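Local coordinates for protein putative HAD family hydrolase (Streptomyces avermitilis, PDB 3MMZ) that probably hydrolyses phosphate esters, being the HAD-type C-terminal domain of a longer protein thought also to make CMP-N-acylneuraminate from CTP, at residues Leu29-Ser32 with Glu36-Ser39; Met58-Thr63 with Ala71-Leu76; Arg104-Gly109 with Arg152-Trp157. All coordinates share one frame; numbering follows the deposited sequence.

Contact 1. Residues Leu29-Ser32 with Glu36-Ser39; sequences LIDS and EFVS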
loop_
_atom_site.group_PDB
_atom_site.type_symbol
_atom_site.label_atom_id
_atom_site.label_comp_id
_atom_site.label_asym_id
_atom_site.label_seq_id
_atom_site.Cartn_x
_atom_site.Cartn_y
_atom_site.Cartn_z
ATOM N N LEU D 29 1.003 5.279 22.888
ATOM C CA LEU D 29 2.392 5.640 23.068
ATOM C C LEU D 29 2.685 5.694 24.569
ATOM O O LEU D 29 1.963 6.344 25.330
ATOM C CB LEU D 29 2.699 6.979 22.407
ATOM C CG LEU D 29 4.182 7.346 22.393
ATOM C CD1 LEU D 29 4.896 6.747 21.182
ATOM C CD2 LEU D 29 4.324 8.858 22.387
ATOM N N ILE D 30 3.732 4.989 24.988
ATOM C CA ILE D 30 4.107 4.933 26.398
ATOM C C ILE D 30 5.555 5.375 26.549
ATOM O O ILE D 30 6.393 5.052 25.702
ATOM C CB ILE D 30 3.908 3.520 26.999
ATOM C CG1 ILE D 30 4.792 2.486 26.289
ATOM C CG2 ILE D 30 2.431 3.112 26.911
ATOM C CD1 ILE D 30 4.899 1.145 27.026
ATOM N N ASP D 31 5.845 6.117 27.612
ATOM C CA ASP D 31 7.220 6.537 27.855
ATOM C C ASP D 31 7.902 5.721 28.945
ATOM O O ASP D 31 7.295 4.820 29.542
ATOM C CB ASP D 31 7.317 8.048 28.118
ATOM C CG ASP D 31 6.784 8.468 29.489
ATOM O OD1 ASP D 31 6.457 7.618 30.340
ATOM O OD2 ASP D 31 6.687 9.694 29.705
ATOM N N SER D 32 9.169 6.059 29.190
ATOM C CA SER D 32 10.010 5.399 30.175
ATOM C C SER D 32 9.349 5.273 31.554
ATOM O O SER D 32 9.652 4.340 32.288
ATOM C CB SER D 32 11.358 6.136 30.302
ATOM O OG SER D 32 11.984 6.323 29.034
ATOM N N GLU D 36 0.964 7.477 29.305
ATOM C CA GLU D 36 0.313 7.038 28.075
ATOM C C GLU D 36 -0.157 8.224 27.226
ATOM O O GLU D 36 -0.654 9.225 27.759
ATOM C CB GLU D 36 -0.873 6.127 28.404
ATOM C CG GLU D 36 -0.479 4.826 29.108
ATOM C CD GLU D 36 -1.665 3.920 29.430
ATOM O OE1 GLU D 36 -2.761 4.099 28.851
ATOM O OE2 GLU D 36 -1.489 3.000 30.260
ATOM N N PHE D 37 0.047 8.111 25.915
ATOM C CA PHE D 37 -0.423 9.095 24.946
ATOM C C PHE D 37 -1.187 8.326 23.866
ATOM O O PHE D 37 -0.896 7.153 23.619
ATOM C CB PHE D 37 0.750 9.852 24.312
ATOM C CG PHE D 37 1.748 10.400 25.312
ATOM C CD1 PHE D 37 2.639 9.554 25.975
ATOM C CD2 PHE D 37 1.800 11.760 25.579
ATOM C CE1 PHE D 37 3.563 10.058 26.911
ATOM C CE2 PHE D 37 2.730 12.284 26.508
ATOM C CZ PHE D 37 3.603 11.429 27.174
ATOM N N VAL D 38 -2.177 8.961 23.244
ATOM C CA VAL D 38 -2.860 8.354 22.093
ATOM C C VAL D 38 -2.968 9.363 20.950
ATOM O O VAL D 38 -2.923 10.570 21.185
ATOM C CB VAL D 38 -4.272 7.791 22.446
ATOM C CG1 VAL D 38 -4.180 6.710 23.541
ATOM C CG2 VAL D 38 -5.221 8.919 22.876
ATOM N N SER D 39 -3.086 8.871 19.717
ATOM C CA SER D 39 -3.262 9.770 18.574
ATOM C C SER D 39 -4.718 9.818 18.161
ATOM O O SER D 39 -5.353 8.782 17.930
ATOM C CB SER D 39 -2.369 9.368 17.385
ATOM O OG SER D 39 -1.004 9.452 17.754
#

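Contact 2. Residues Met58-Thr63 with Ala71-Leu76; sequences MLILST and ARARKL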
loop_
_atom_site.group_PDB
_atom_site.type_symbol
_atom_site.label_atom_id
_atom_site.label_comp_id
_atom_site.label_asym_id
_atom_site.label_seq_id
_atom_site.Cartn_x
_atom_site.Cartn_y
_atom_site.Cartn_z
HETATM N N MSE D 58 -24.517 14.127 21.589
HETATM C CA MSE D 58 -23.226 13.442 21.466
HETATM C C MSE D 58 -22.804 12.786 22.771
HETATM O O MSE D 58 -23.232 13.203 23.856
HETATM C CB MSE D 58 -22.123 14.421 21.050
HETATM C CG MSE D 58 -22.502 15.421 19.971
HETATM SE SE MSE D 58 -22.724 14.582 18.220
HETATM C CE MSE D 58 -20.969 13.771 17.960
ATOM N N LEU D 59 -21.947 11.771 22.662
ATOM C CA LEU D 59 -21.424 11.072 23.831
ATOM C C LEU D 59 -20.241 10.206 23.458
ATOM O O LEU D 59 -20.287 9.496 22.458
ATOM C CB LEU D 59 -22.502 10.186 24.463
ATOM C CG LEU D 59 -22.125 9.453 25.761
ATOM C CD1 LEU D 59 -21.923 10.424 26.914
ATOM C CD2 LEU D 59 -23.150 8.391 26.117
ATOM N N ILE D 60 -19.191 10.267 24.274
ATOM C CA ILE D 60 -18.114 9.291 24.220
ATOM C C ILE D 60 -18.284 8.305 25.371
ATOM O O ILE D 60 -18.405 8.706 26.535
ATOM C CB ILE D 60 -16.732 9.965 24.290
ATOM C CG1 ILE D 60 -16.500 10.783 23.015
ATOM C CG2 ILE D 60 -15.645 8.923 24.478
ATOM C CD1 ILE D 60 -15.290 11.692 23.061
ATOM N N LEU D 61 -18.289 7.021 25.024
ATOM C CA LEU D 61 -18.511 5.935 25.967
ATOM C C LEU D 61 -17.286 5.022 25.994
ATOM O O LEU D 61 -16.854 4.547 24.949
ATOM C CB LEU D 61 -19.750 5.144 25.533
ATOM C CG LEU D 61 -20.273 3.991 26.390
ATOM C CD1 LEU D 61 -20.769 4.505 27.734
ATOM C CD2 LEU D 61 -21.397 3.286 25.662
ATOM N N SER D 62 -16.729 4.784 27.182
ATOM C CA SER D 62 -15.554 3.909 27.310
ATOM C C SER D 62 -15.506 3.116 28.622
ATOM O O SER D 62 -16.009 3.564 29.649
ATOM C CB SER D 62 -14.255 4.703 27.109
ATOM O OG SER D 62 -13.147 3.831 26.945
ATOM N N THR D 63 -14.896 1.931 28.559
ATOM C CA THR D 63 -14.775 1.016 29.696
ATOM C C THR D 63 -13.640 1.405 30.649
ATOM O O THR D 63 -13.722 1.145 31.851
ATOM C CB THR D 63 -14.546 -0.457 29.213
ATOM O OG1 THR D 63 -15.482 -0.786 28.181
ATOM C CG2 THR D 63 -14.699 -1.459 30.355
ATOM N N ALA D 71 -10.002 13.998 28.410
ATOM C CA ALA D 71 -9.245 15.124 27.882
ATOM C C ALA D 71 -9.669 15.407 26.443
ATOM O O ALA D 71 -9.840 16.560 26.064
ATOM C CB ALA D 71 -7.742 14.845 27.965
ATOM N N ARG D 72 -9.860 14.346 25.657
ATOM C CA ARG D 72 -10.368 14.470 24.288
ATOM C C ARG D 72 -11.801 15.000 24.299
ATOM O O ARG D 72 -12.143 15.912 23.540
ATOM C CB ARG D 72 -10.319 13.119 23.567
ATOM C CG ARG D 72 -10.783 13.169 22.116
ATOM C CD ARG D 72 -9.951 14.176 21.316
ATOM N NE ARG D 72 -10.258 14.115 19.891
ATOM C CZ ARG D 72 -9.969 15.072 19.016
ATOM N NH1 ARG D 72 -9.327 16.175 19.394
ATOM N NH2 ARG D 72 -10.318 14.904 17.754
ATOM N N ALA D 73 -12.626 14.431 25.180
ATOM C CA ALA D 73 -14.025 14.818 25.284
ATOM C C ALA D 73 -14.137 16.310 25.645
ATOM O O ALA D 73 -15.001 17.012 25.115
ATOM C CB ALA D 73 -14.742 13.950 26.307
ATOM N N ARG D 74 -13.237 16.771 26.514
ATOM C CA ARG D 74 -13.173 18.176 26.946
ATOM C C ARG D 74 -12.902 19.106 25.760
ATOM O O ARG D 74 -13.623 20.081 25.553
ATOM C CB ARG D 74 -12.094 18.350 28.022
ATOM C CG ARG D 74 -12.296 19.534 28.958
ATOM C CD ARG D 74 -11.520 19.364 30.274
ATOM N NE ARG D 74 -10.063 19.362 30.088
ATOM C CZ ARG D 74 -9.267 18.313 30.297
ATOM N NH1 ARG D 74 -7.958 18.420 30.092
ATOM N NH2 ARG D 74 -9.766 17.150 30.711
ATOM N N LYS D 75 -11.875 18.778 24.975
ATOM C CA LYS D 75 -11.521 19.560 23.797
ATOM C C LYS D 75 -12.660 19.587 22.769
ATOM O O LYS D 75 -12.906 20.615 22.144
ATOM C CB LYS D 75 -10.180 19.069 23.212
ATOM C CG LYS D 75 -10.193 18.592 21.759
ATOM C CD LYS D 75 -10.219 19.714 20.732
ATOM C CE LYS D 75 -8.843 20.263 20.423
ATOM N NZ LYS D 75 -8.941 21.165 19.255
ATOM N N LEU D 76 -13.360 18.463 22.620
ATOM C CA LEU D 76 -14.478 18.358 21.685
ATOM C C LEU D 76 -15.786 18.968 22.225
ATOM O O LEU D 76 -16.765 19.080 21.485
ATOM C CB LEU D 76 -14.714 16.889 21.304
ATOM C CG LEU D 76 -13.608 16.144 20.547
ATOM C CD1 LEU D 76 -13.983 14.673 20.392
ATOM C CD2 LEU D 76 -13.336 16.790 19.197
#

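Contact 3. Residues Arg104-Gly109 with Arg152-Trp157; sequences RVLYVG and REIASW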
loop_
_atom_site.group_PDB
_atom_site.type_symbol
_atom_site.label_atom_id
_atom_site.label_comp_id
_atom_site.label_asym_id
_atom_site.label_seq_id
_atom_site.Cartn_x
_atom_site.Cartn_y
_atom_site.Cartn_z
ATOM N N ARG D 104 -32.908 5.211 17.287
ATOM C CA ARG D 104 -32.446 6.431 16.618
ATOM C C ARG D 104 -31.079 6.859 17.152
ATOM O O ARG D 104 -30.701 8.026 17.076
ATOM C CB ARG D 104 -33.501 7.549 16.731
ATOM C CG ARG D 104 -34.829 7.213 16.024
ATOM C CD ARG D 104 -35.869 8.332 16.122
ATOM N NE ARG D 104 -35.312 9.623 15.723
ATOM C CZ ARG D 104 -35.237 10.071 14.474
ATOM N NH1 ARG D 104 -35.698 9.346 13.463
ATOM N NH2 ARG D 104 -34.686 11.253 14.236
ATOM N N VAL D 105 -30.336 5.890 17.683
ATOM C CA VAL D 105 -28.980 6.122 18.147
ATOM C C VAL D 105 -27.983 5.483 17.174
ATOM O O VAL D 105 -28.142 4.325 16.745
ATOM C CB VAL D 105 -28.763 5.598 19.591
ATOM C CG1 VAL D 105 -27.301 5.750 20.026
ATOM C CG2 VAL D 105 -29.677 6.352 20.570
ATOM N N LEU D 106 -26.971 6.262 16.822
ATOM C CA LEU D 106 -25.843 5.757 16.048
ATOM C C LEU D 106 -24.688 5.513 17.011
ATOM O O LEU D 106 -24.241 6.426 17.710
ATOM C CB LEU D 106 -25.464 6.762 14.957
ATOM C CG LEU D 106 -24.486 6.302 13.869
ATOM C CD1 LEU D 106 -24.637 7.188 12.642
ATOM C CD2 LEU D 106 -23.062 6.365 14.400
ATOM N N TYR D 107 -24.216 4.272 17.071
ATOM C CA TYR D 107 -23.089 3.939 17.929
ATOM C C TYR D 107 -21.933 3.435 17.081
ATOM O O TYR D 107 -22.124 2.541 16.270
ATOM C CB TYR D 107 -23.465 2.862 18.956
ATOM C CG TYR D 107 -22.286 2.432 19.822
ATOM C CD1 TYR D 107 -21.955 3.136 20.980
ATOM C CD2 TYR D 107 -21.505 1.329 19.481
ATOM C CE1 TYR D 107 -20.874 2.751 21.785
ATOM C CE2 TYR D 107 -20.418 0.930 20.278
ATOM C CZ TYR D 107 -20.115 1.649 21.430
ATOM O OH TYR D 107 -19.057 1.280 22.225
ATOM N N VAL D 108 -20.743 3.987 17.295
ATOM C CA VAL D 108 -19.549 3.588 16.529
ATOM C C VAL D 108 -18.585 2.810 17.404
ATOM O O VAL D 108 -18.201 3.287 18.476
ATOM C CB VAL D 108 -18.780 4.816 15.973
ATOM C CG1 VAL D 108 -17.807 4.393 14.863
ATOM C CG2 VAL D 108 -19.743 5.842 15.448
ATOM N N GLY D 109 -18.170 1.630 16.941
ATOM C CA GLY D 109 -17.213 0.815 17.694
ATOM C C GLY D 109 -16.285 0.011 16.806
ATOM O O GLY D 109 -16.343 0.118 15.576
ATOM N N ARG D 152 -15.061 11.430 10.856
ATOM C CA ARG D 152 -15.250 12.414 9.802
ATOM C C ARG D 152 -16.028 11.831 8.621
ATOM O O ARG D 152 -16.905 12.491 8.076
ATOM C CB ARG D 152 -13.934 13.019 9.321
ATOM C CG ARG D 152 -14.180 14.348 8.590
ATOM C CD ARG D 152 -13.219 14.548 7.486
ATOM N NE ARG D 152 -13.575 15.673 6.597
ATOM C CZ ARG D 152 -14.468 15.605 5.609
ATOM N NH1 ARG D 152 -14.698 16.658 4.838
ATOM N NH2 ARG D 152 -15.149 14.478 5.390
ATOM N N GLU D 153 -15.720 10.591 8.243
ATOM C CA GLU D 153 -16.474 9.900 7.189
ATOM C C GLU D 153 -17.959 9.757 7.541
ATOM O O GLU D 153 -18.827 10.048 6.718
ATOM C CB GLU D 153 -15.854 8.529 6.900
ATOM C CG GLU D 153 -16.498 7.795 5.734
ATOM C CD GLU D 153 -15.857 6.443 5.450
ATOM O OE1 GLU D 153 -14.920 6.048 6.167
ATOM O OE2 GLU D 153 -16.293 5.777 4.486
ATOM N N ILE D 154 -18.249 9.285 8.756
ATOM C CA ILE D 154 -19.629 9.178 9.238
ATOM C C ILE D 154 -20.322 10.545 9.221
ATOM O O ILE D 154 -21.487 10.665 8.830
ATOM C CB ILE D 154 -19.675 8.544 10.651
ATOM C CG1 ILE D 154 -19.073 7.128 10.591
ATOM C CG2 ILE D 154 -21.106 8.512 11.214
ATOM C CD1 ILE D 154 -18.793 6.497 11.957
ATOM N N ALA D 155 -19.610 11.583 9.634
ATOM C CA ALA D 155 -20.179 12.924 9.619
ATOM C C ALA D 155 -20.630 13.302 8.204
ATOM O O ALA D 155 -21.656 13.960 8.039
ATOM C CB ALA D 155 -19.178 13.954 10.181
ATOM N N SER D 156 -19.881 12.858 7.189
ATOM C CA SER D 156 -20.217 13.172 5.790
ATOM C C SER D 156 -21.420 12.385 5.291
ATOM O O SER D 156 -22.156 12.874 4.435
ATOM C CB SER D 156 -19.019 13.007 4.834
ATOM O OG SER D 156 -18.756 11.642 4.542
ATOM N N TRP D 157 -21.637 11.183 5.832
ATOM C CA TRP D 157 -22.876 10.444 5.547
ATOM C C TRP D 157 -24.090 11.237 6.031
ATOM O O TRP D 157 -25.087 11.371 5.323
ATOM C CB TRP D 157 -22.888 9.082 6.252
ATOM C CG TRP D 157 -21.840 8.117 5.823
ATOM C CD1 TRP D 157 -21.055 8.177 4.700
ATOM C CD2 TRP D 157 -21.492 6.905 6.493
ATOM N NE1 TRP D 157 -20.220 7.082 4.650
ATOM C CE2 TRP D 157 -20.463 6.291 5.742
ATOM C CE3 TRP D 157 -21.932 6.291 7.678
ATOM C CZ2 TRP D 157 -19.877 5.072 6.124
ATOM C CZ3 TRP D 157 -21.341 5.088 8.063
ATOM C CH2 TRP D 157 -20.333 4.489 7.280
#

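Contact 1. Residues Leu29-Ser32 with Glu36-Ser39
Leu29 and Phe37 form a hydrogen-bonded antiparallel pair, joined by two backbone hydrogen bonds. Phe37 N donates to Leu29 O at 2.7 Å, with an N-H...O angle of 154° and the donor lying in the carbonyl plane. The return bond, from Leu29 N to Phe37 O, is 2.8 Å long and arrives with its donor tilted 25° from that plane. Leu29 O carries further close neighbours: the CA-H of Glu36 meets it at a CA-to-O distance of 3.3 Å, and the edge of the Phe37 ring is turned to it in plane, CD1 lying 3.3 Å from Leu29 O. Phe37 CG lies beside its own backbone N (chi1 -49°), which brings the ring alongside Leu29 O.

The two strands are the arms of a beta hairpin, and the sheet they start continues through antiparallel ladders with two other subunits. Such intersubunit pairing of hairpins is consistent with the tetramers of KdsC-type phosphatases.

Apolar packing divides between the two faces of the hairpin. On one, Leu29 and Phe37 slant across each other, CB to CB at 4.0 Å, while Leu29 CD2 rests 4.0 Å from Phe37 CD1; Leu29 of the third subunit adds to this cluster. On the other, the non-hydrogen-bonded pair Ile30 and Glu36 meets through aliphatic carbon, Ile30 CG2 lying 4.0 Å from Glu36 CG.

The charged ends find partners outside the two strands. The extended Glu36 chain carries OE2 to a salt bridge with Lys75 NZ of the second subunit. Asp31 OD1 accepts from the backbone N of both Asp33 and Arg35 in the connecting turn, whereas Asp31 OD2 lies near the plane of the Phe37 ring, 4.2 Å from CE1 at its edge.

Contact 2. Residues Met58-Thr63 with Ala71-Leu76
Ile60 meets Ala73 and Leu76 through a single methyl, and its path from strand to helix can be traced atom by atom. The side chain leaves the backbone toward the helix, but Ile60 CB is still 4.9 Å from Ala73 CB. There the chain forks. Ile60 CG2, anti to the backbone N, keeps well back, at 5.4 Å from Ala73 CB. CG1 takes the place beside the N (chi1 -67°), and from it the chain runs on extended (chi2 170°), so that the longer branch alone spans the gap. Its end, Ile60 CD1, lands against the helix surface, 4.0 Å from both Ala73 CA and Ala73 CB, and its other neighbour is Leu76 CD1 at 4.2 Å.

Strand 57-62 and helix 68-76 are the first two members of a beta-alpha-beta unit completed by strand 80-82, part of the parallel sheet of this Rossmann-like HAD domain. The small Ala73 side chain is consistent with the close approach of helix and strand, the CA atoms of Ile60 and Ala73 being 7.0 Å apart, and Ala73 also touches Val80 of the third member. Ile78 and Gln23 pack on Ile60 as well, while Ile48 of helix 42-53 borders Leu76.

Within the helix, Leu76 N is bonded to Arg72 O at 3.0 Å, and the same pair meets again through side chains: Leu76 CD2 lies over the centre of one face of the Arg72 guanidinium, 3.8 Å above its plane. Leu76 CD1, the other branch, faces Ile60 CD1, and Arg72 reaches on to Ile30 of the third subunit.

Contact 3. Residues Arg104-Gly109 with Arg152-Trp157
Val108 and Ile154 meet tip to tip where strand 105-109, in the middle of the parallel sheet of the Rossmann-like HAD fold, is covered by helix 150-159. The contact is wholly apolar. On Ile154, CG1 lies beside the backbone N, and the extended second torsion (chi2 168°) carries CD1 toward the strand. Val108 has CG1 anti to its own N and CG2 anti to the carbonyl carbon, and Ile154 CD1 sits against both methyls: Val108 CG1 and Val108 CG2 each lie 3.7 Å from Ile154 CD1.

The second branch of Ile154 has its own partner. CG2 is turned beside the carbonyl carbon and is met by Leu106, two residues earlier and on the same side of the strand. Leu106 CG stands opposite the backbone N (chi1 -168°), and this torsion together with an extended second one places Leu106 CD1 4.0 Å from Ile154 CG2; these two side chains pass each other at a slant. A beta-branched residue thus spans two alternate strand positions that face the helix. Val125 of the neighbouring strand touches Leu106, Ile154 and Trp157, while Val108 also packs on Leu17 and on Thr22, its side chain about 9 Å from the calcium ion bound by Asp18, Asp20 and Asn110.

Within the helix, Glu153 O accepts the usual helical bond from Trp157 N, Trp157 N to Glu153 O being 3.2 Å, and a weak one from Ser156 N. The Ser156 hydroxyl folds back on its own backbone to join them, Ser156 OG to Glu153 O at 2.7 Å with a C=O...O angle of 131°. The indole of Trp157 lies flat over this part of the helix: Ile154 CA is 3.8 Å from one ring face, near its rim, and Glu153 O stands 3.5 Å above the same face.

In the fold
From the N terminus, the chain reaches contact 1 first, and three residues suffice to close its hairpin, which extends from the domain into the subunit interfaces. Contact 2 follows, closing a seven-residue link between strand 57-62 and the helix that leads to strand 80-82, on one side of the parallel sheet. Contact 3 closes the longest loop, 42 residues, returning helix 150-159 to strand 105-109. The three are in series, without nesting or crossing. Contacts 2 and 3 share the sheet and touch where Leu61 CD2 packs 3.9 Å from Tyr107 CE1; contact 1 stands apart, its nearest atoms about 7 Å from contact 2, and both of these meet the third subunit.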